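Local atomic coordinates of probable UTP--glucose-1-phosphate uridylyltransferase YngB (Bacillus subtilis, PDB entry 7O2N), a protein that catalyses the formation of UDP-glucose from glucose 1-phosphate and UTP, contributing to glycolipid formation and wall teichoic acid glucosylation under anaerobic fermentative growth. Residues L30-V33 against Q39-V42; A127-D132 against P140-L145; N98-R103 against E118-D123. All blocks are in the same frame, centred on the assembly; numbering follows the deposited sequence.

Contact 1: L30-V33 against Q39-V42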
# COMPACT_ATOMS: atom_id res chain seq x y z
N LEU A 30 4.67 0.48 -2.56
CA LEU A 30 3.62 -0.27 -1.88
C LEU A 30 4.10 -0.62 -0.48
O LEU A 30 5.25 -1.00 -0.22
CB LEU A 30 3.24 -1.52 -2.67
CG LEU A 30 2.53 -1.25 -4.00
CD1 LEU A 30 2.46 -2.53 -4.83
CD2 LEU A 30 1.12 -0.74 -3.74
N PRO A 31 3.20 -0.43 0.50
CA PRO A 31 3.58 -0.60 1.90
C PRO A 31 3.75 -2.10 2.14
O PRO A 31 2.98 -2.89 1.61
CB PRO A 31 2.39 0.02 2.64
CG PRO A 31 1.21 -0.18 1.70
CD PRO A 31 1.80 -0.04 0.31
N ILE A 32 4.78 -2.47 2.91
CA ILE A 32 4.88 -3.85 3.32
C ILE A 32 4.36 -4.02 4.73
O ILE A 32 3.36 -4.73 4.91
CB ILE A 32 6.25 -4.48 3.05
CG1 ILE A 32 6.31 -4.93 1.59
CG2 ILE A 32 6.48 -5.65 4.00
CD1 ILE A 32 5.03 -5.54 1.06
N VAL A 33 4.96 -3.40 5.75
CA VAL A 33 4.05 -3.37 6.89
C VAL A 33 3.36 -2.01 6.92
O VAL A 33 2.14 -1.89 6.82
CB VAL A 33 4.71 -3.80 8.21
CG1 VAL A 33 3.89 -3.41 9.44
CG2 VAL A 33 4.98 -5.29 8.19
N GLN A 39 11.97 1.00 0.93
CA GLN A 39 12.71 1.40 2.11
C GLN A 39 13.42 0.20 2.72
O GLN A 39 14.49 0.35 3.29
CB GLN A 39 11.82 2.02 3.19
CG GLN A 39 12.61 2.56 4.38
CD GLN A 39 11.66 3.19 5.37
OE1 GLN A 39 10.67 3.83 5.02
NE2 GLN A 39 11.92 2.96 6.64
N TYR A 40 12.79 -0.98 2.61
CA TYR A 40 13.42 -2.18 3.13
C TYR A 40 14.77 -2.37 2.42
O TYR A 40 15.74 -2.73 3.06
CB TYR A 40 12.50 -3.40 3.06
CG TYR A 40 11.32 -3.44 4.01
CD1 TYR A 40 11.42 -4.00 5.27
CD2 TYR A 40 10.09 -2.95 3.63
CE1 TYR A 40 10.35 -4.04 6.15
CE2 TYR A 40 8.99 -3.00 4.48
CZ TYR A 40 9.13 -3.54 5.74
OH TYR A 40 8.04 -3.57 6.57
N ILE A 41 14.81 -2.10 1.11
CA ILE A 41 15.99 -2.36 0.31
C ILE A 41 17.11 -1.40 0.71
O ILE A 41 18.24 -1.84 0.93
CB ILE A 41 15.72 -2.26 -1.19
CG1 ILE A 41 14.47 -3.04 -1.60
CG2 ILE A 41 16.95 -2.73 -1.93
CD1 ILE A 41 14.05 -2.84 -3.04
N VAL A 42 16.78 -0.11 0.81
CA VAL A 42 17.74 0.88 1.27
C VAL A 42 18.23 0.55 2.69
O VAL A 42 19.39 0.79 3.01
CB VAL A 42 17.18 2.31 1.19
CG1 VAL A 42 18.11 3.32 1.85
CG2 VAL A 42 16.93 2.69 -0.26

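Contact 2: A127-D132 against P140-L145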
# COMPACT_ATOMS: atom_id res chain seq x y z
N ALA A 127 27.37 -3.21 -5.39
CA ALA A 127 26.24 -4.10 -5.15
C ALA A 127 25.09 -3.75 -6.09
O ALA A 127 24.82 -2.57 -6.32
CB ALA A 127 25.80 -3.98 -3.72
N VAL A 128 24.41 -4.78 -6.60
CA VAL A 128 23.07 -4.62 -7.16
C VAL A 128 22.06 -5.32 -6.25
O VAL A 128 22.32 -6.44 -5.79
CB VAL A 128 22.99 -5.18 -8.59
CG1 VAL A 128 21.56 -5.19 -9.09
CG2 VAL A 128 23.93 -4.43 -9.53
N LEU A 129 20.93 -4.66 -5.98
CA LEU A 129 19.83 -5.25 -5.23
C LEU A 129 18.53 -5.03 -6.00
O LEU A 129 17.98 -3.93 -5.94
CB LEU A 129 19.69 -4.59 -3.86
CG LEU A 129 20.97 -4.34 -3.07
CD1 LEU A 129 20.75 -3.26 -2.03
CD2 LEU A 129 21.44 -5.62 -2.40
N LEU A 130 18.09 -6.05 -6.75
CA LEU A 130 16.72 -6.13 -7.25
C LEU A 130 15.84 -6.17 -6.01
O LEU A 130 16.31 -6.55 -4.93
CB LEU A 130 16.51 -7.42 -8.06
CG LEU A 130 17.64 -7.84 -9.01
CD1 LEU A 130 17.21 -9.01 -9.87
CD2 LEU A 130 18.07 -6.66 -9.89
N GLY A 131 14.58 -5.80 -6.13
CA GLY A 131 13.87 -5.72 -4.87
C GLY A 131 12.77 -6.77 -4.75
O GLY A 131 11.61 -6.39 -4.61
N ASP A 132 13.13 -8.05 -4.78
CA ASP A 132 12.08 -9.02 -5.02
C ASP A 132 11.77 -9.85 -3.78
O ASP A 132 10.87 -10.69 -3.81
CB ASP A 132 12.15 -9.74 -6.38
CG ASP A 132 13.47 -10.40 -6.69
OD1 ASP A 132 14.22 -10.69 -5.72
OD2 ASP A 132 13.73 -10.63 -7.89
N PRO A 140 22.73 -8.64 7.86
CA PRO A 140 21.99 -8.21 6.67
C PRO A 140 22.49 -8.94 5.43
O PRO A 140 23.70 -9.10 5.23
CB PRO A 140 22.30 -6.72 6.58
CG PRO A 140 22.62 -6.31 8.00
CD PRO A 140 23.32 -7.51 8.59
N ALA A 141 21.53 -9.37 4.60
CA ALA A 141 21.80 -10.29 3.51
C ALA A 141 23.01 -9.84 2.69
O ALA A 141 23.92 -10.63 2.48
CB ALA A 141 20.57 -10.45 2.65
N LEU A 142 23.00 -8.58 2.22
CA LEU A 142 24.05 -8.08 1.33
C LEU A 142 25.42 -8.12 2.00
O LEU A 142 26.39 -8.51 1.35
CB LEU A 142 23.71 -6.67 0.86
CG LEU A 142 24.78 -5.94 0.05
CD1 LEU A 142 24.88 -6.53 -1.34
CD2 LEU A 142 24.45 -4.46 -0.02
N ARG A 143 25.48 -7.72 3.29
CA ARG A 143 26.71 -7.76 4.07
C ARG A 143 27.40 -9.10 3.90
O ARG A 143 28.62 -9.16 3.83
CB ARG A 143 26.41 -7.66 5.57
CG ARG A 143 27.65 -7.60 6.43
CD ARG A 143 27.82 -6.15 6.80
NE ARG A 143 29.12 -5.84 7.38
CZ ARG A 143 30.28 -6.04 6.77
NH1 ARG A 143 30.32 -6.56 5.56
NH2 ARG A 143 31.40 -5.69 7.37
N GLN A 144 26.60 -10.18 3.86
CA GLN A 144 27.08 -11.54 3.76
C GLN A 144 27.75 -11.79 2.42
O GLN A 144 28.76 -12.50 2.38
CB GLN A 144 25.94 -12.53 3.99
CG GLN A 144 25.22 -12.40 5.33
CD GLN A 144 24.05 -13.36 5.44
OE1 GLN A 144 23.94 -14.34 4.69
NE2 GLN A 144 23.13 -13.06 6.36
N LEU A 145 27.20 -11.23 1.33
CA LEU A 145 27.80 -11.30 0.00
C LEU A 145 29.13 -10.56 -0.02
O LEU A 145 30.07 -10.98 -0.71
CB LEU A 145 26.88 -10.64 -1.03
CG LEU A 145 25.86 -11.53 -1.70
CD1 LEU A 145 24.56 -11.44 -0.93
CD2 LEU A 145 25.64 -11.10 -3.14

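Contact 3: N98-R103 against E118-D123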
# COMPACT_ATOMS: atom_id res chain seq x y z
N ASN A 98 23.11 8.09 0.82
CA ASN A 98 23.04 9.19 -0.13
C ASN A 98 22.39 8.64 -1.39
O ASN A 98 23.00 7.81 -2.06
CB ASN A 98 24.41 9.76 -0.47
CG ASN A 98 25.18 10.29 0.72
OD1 ASN A 98 24.61 10.94 1.60
ND2 ASN A 98 26.48 10.03 0.73
N ILE A 99 21.17 9.11 -1.67
CA ILE A 99 20.36 8.49 -2.71
C ILE A 99 20.47 9.32 -3.98
O ILE A 99 20.00 10.45 -4.01
CB ILE A 99 18.90 8.37 -2.24
CG1 ILE A 99 18.77 7.79 -0.84
CG2 ILE A 99 18.11 7.55 -3.24
CD1 ILE A 99 19.36 6.41 -0.68
N HIS A 100 21.05 8.72 -5.03
CA HIS A 100 21.14 9.34 -6.34
C HIS A 100 20.11 8.72 -7.28
O HIS A 100 19.73 7.57 -7.07
CB HIS A 100 22.57 9.14 -6.89
CG HIS A 100 23.64 9.62 -5.97
ND1 HIS A 100 23.73 9.21 -4.66
CD2 HIS A 100 24.67 10.47 -6.16
CE1 HIS A 100 24.76 9.80 -4.08
NE2 HIS A 100 25.35 10.56 -4.98
N TYR A 101 19.67 9.46 -8.31
CA TYR A 101 18.72 8.97 -9.31
C TYR A 101 19.21 9.20 -10.74
O TYR A 101 19.86 10.19 -11.05
CB TYR A 101 17.37 9.68 -9.20
CG TYR A 101 16.82 9.56 -7.82
CD1 TYR A 101 16.20 8.40 -7.40
CD2 TYR A 101 16.99 10.59 -6.91
CE1 TYR A 101 15.73 8.26 -6.10
CE2 TYR A 101 16.53 10.47 -5.61
CZ TYR A 101 15.90 9.30 -5.19
OH TYR A 101 15.43 9.18 -3.91
N ILE A 102 18.85 8.27 -11.61
CA ILE A 102 19.04 8.46 -13.04
C ILE A 102 17.79 7.93 -13.70
O ILE A 102 17.19 6.98 -13.21
CB ILE A 102 20.29 7.73 -13.55
CG1 ILE A 102 20.53 8.00 -15.03
CG2 ILE A 102 20.25 6.24 -13.27
CD1 ILE A 102 21.54 9.07 -15.30
N ARG A 103 17.40 8.54 -14.81
CA ARG A 103 16.27 7.99 -15.52
C ARG A 103 16.75 6.97 -16.55
O ARG A 103 17.63 7.27 -17.34
CB ARG A 103 15.46 9.10 -16.17
CG ARG A 103 14.09 9.20 -15.54
CD ARG A 103 13.87 10.44 -14.72
NE ARG A 103 12.58 10.85 -15.25
CZ ARG A 103 11.71 11.63 -14.64
NH1 ARG A 103 11.96 12.09 -13.42
NH2 ARG A 103 10.59 11.94 -15.27
N GLU A 118 27.21 2.88 -14.74
CA GLU A 118 28.62 2.69 -15.05
C GLU A 118 29.47 3.81 -14.44
O GLU A 118 30.34 3.54 -13.62
CB GLU A 118 28.85 2.58 -16.55
CG GLU A 118 30.31 2.43 -16.92
CD GLU A 118 30.57 2.22 -18.41
OE1 GLU A 118 29.62 1.87 -19.14
OE2 GLU A 118 31.73 2.41 -18.83
N HIS A 119 29.18 5.05 -14.86
CA HIS A 119 30.02 6.20 -14.60
C HIS A 119 29.93 6.59 -13.13
O HIS A 119 30.85 7.19 -12.58
CB HIS A 119 29.66 7.35 -15.55
CG HIS A 119 29.97 7.06 -16.98
ND1 HIS A 119 31.16 7.44 -17.58
CD2 HIS A 119 29.26 6.40 -17.94
CE1 HIS A 119 31.17 7.04 -18.84
NE2 HIS A 119 30.02 6.40 -19.08
N PHE A 120 28.81 6.21 -12.51
CA PHE A 120 28.54 6.58 -11.13
C PHE A 120 29.43 5.79 -10.19
O PHE A 120 29.98 6.36 -9.25
CB PHE A 120 27.05 6.46 -10.81
CG PHE A 120 26.75 6.35 -9.34
CD1 PHE A 120 26.80 7.47 -8.52
CD2 PHE A 120 26.44 5.13 -8.76
CE1 PHE A 120 26.51 7.39 -7.17
CE2 PHE A 120 26.18 5.05 -7.40
CZ PHE A 120 26.21 6.17 -6.61
N ILE A 121 29.55 4.48 -10.42
CA ILE A 121 30.41 3.68 -9.56
C ILE A 121 31.83 3.76 -10.09
O ILE A 121 32.80 3.79 -9.34
CB ILE A 121 29.91 2.22 -9.34
CG1 ILE A 121 29.73 1.44 -10.64
CG2 ILE A 121 28.65 2.16 -8.48
CD1 ILE A 121 28.37 0.81 -10.71
N GLY A 122 31.93 3.84 -11.42
CA GLY A 122 33.20 4.03 -12.08
C GLY A 122 34.10 2.83 -11.86
O GLY A 122 33.93 1.82 -12.54
N ASP A 123 35.02 2.95 -10.89
CA ASP A 123 36.03 1.92 -10.74
C ASP A 123 36.09 1.41 -9.31
O ASP A 123 37.10 1.57 -8.61
CB ASP A 123 37.38 2.31 -11.33
CG ASP A 123 38.03 1.08 -11.93
OD1 ASP A 123 37.58 0.67 -13.03
OD2 ASP A 123 38.89 0.48 -11.25

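Contact 1: L30-V33 against Q39-V42
Y40 reaches from helix 37-47 back to the loop just before it, and its ring and hydroxyl meet I32 and V33 in different ways. The backbone N of V33 donates a hydrogen bond to Y40 OH, 3.2 Å long and bent to 138° at the hydrogen. This donor arrives at the rim of the phenol, close to the ring plane. I32 approaches the CE2 side of the ring obliquely: its CB lies 3.4 Å from Y40 CE2, and its CG2 methyl runs on toward the hydroxyl end, 3.8 Å from Y40 CZ and 3.7 Å from Y40 OH. That methyl is the branch anti to the I32 backbone N, whereas the CG1 arm leads away from the tyrosine. V33 adds only the flank of its side chain, with CB 3.7 Å from Y40 OH.

Further residues surround the pair. S265 of helix 258-269 is hydrogen-bonded to I32 O, I134 touches both I32 and Y40, and K35 makes a cation-pi contact with the tyrosine ring. Just upstream, L30 and P31 pack on P31 of the second subunit, so the loop also takes part in the dimer.

A phenylalanine in place of the tyrosine would keep the ring against I32 but would probably leave the V33 N-H without its mate, so that the loop could shift against the helix. The chemistry is thus divided along one side chain: an apolar flank lies against I32, while the polar tip satisfies a backbone N-H in a segment with no regular secondary structure.

Contact 2: A127-D132 against P140-L145
L142, in the first turn of helix 141-152, faces A127 and L129 of strand 125-129 and by itself makes the helix side of this contact. CB and CG stay at the margin of the contact, and the two methyls make the close approach. L142 CB is 4.1 Å from L129 CD2, and L142 CG is at much the same range from that methyl. Both methyls meet the same two strand atoms: L142 CD1 lies 3.6 Å from A127 CB and 3.7 Å from L129 CD2, while L142 CD2 sits slightly further off, 4.0 Å from each. One fork of methyls therefore rests against two strand residues whose side chains emerge on the same face, with V128 between them pointing away. With CG anti to the backbone N (chi1 173°), L142 extends outward from the helix toward the sheet. L129 meets it at about a right angle, using a single methyl.

No hydrogen bond crosses and only carbon atoms meet, so the contact is apolar; all three touching residues are buried. Polar bonds hold the helix around it: Q144 bridges the T139 carbonyl and the E249 amide, and R143 forms a salt bridge with D147.

The setting is a helix laid over one face of the central sheet. Strand 125-129 runs between strand 6-11, its parallel neighbour, and the antiparallel strand 206-210, from which V208 also reaches L142. On the same face, helix 37-47 packs beside the leucines, with I41 and A45 against L129, so L129 touches both helices.

Contact 3: N98-R103 against E118-D123
Strand 98-103, which pairs with strand 52-57 in the parallel part of the nucleotidyltransferase sheet, meets the short helix 118-121 through one aromatic pair, H100 with F120. It is an edge-to-face arrangement well short of perpendicular: the ring centroids are 5.0 Å apart and the planes are inclined at 50°. A single phenyl carbon does the touching. F120 CE1 stands over one face of the imidazole, displaced toward its rim, and is 3.7 Å from H100 CD2 and 3.8 Å from H100 CG. F120 is carried there by a chi1 of 160°, with CG anti to the backbone N, so that its ring extends from the helix toward the strand.

H100 ND1 makes a weak bond to N98 O (3.0 Å, 131°), in the imidazole plane, and another weak one to I53 O. F120 has a further partner in K6, which makes a cation-pi contact with its ring and a hydrogen bond to its carbonyl. G122, the first residue past the helix, has positive phi, and its N bonds to E118 O.

The chemistry is a C-H directed at a pi face, while ND1 donates to backbone carbonyls, which probably helps to fix the ring's rotation.

From the N terminus, contact 1 comes first: a span of only five residues separates its segments, and it folds the loop after strand 6-11 onto the start of helix 37-47. Contact 3 follows, with helix 109-116 in the span between its strand and helix. Contact 2 is last, closing the short strand 133-136 excursion between strand 125-129 and helix 141-152. The three loops lie in series, none nesting in or crossing another. Helix 37-47 joins them in space: I41 packs on L129 and G131 of contact 2, and V42 reaches I99 of contact 3. Helix 118-121 is followed, after a short turn, by strand 125-129; contacts 2 and 3 thus adjoin in sequence and reach the same sheet.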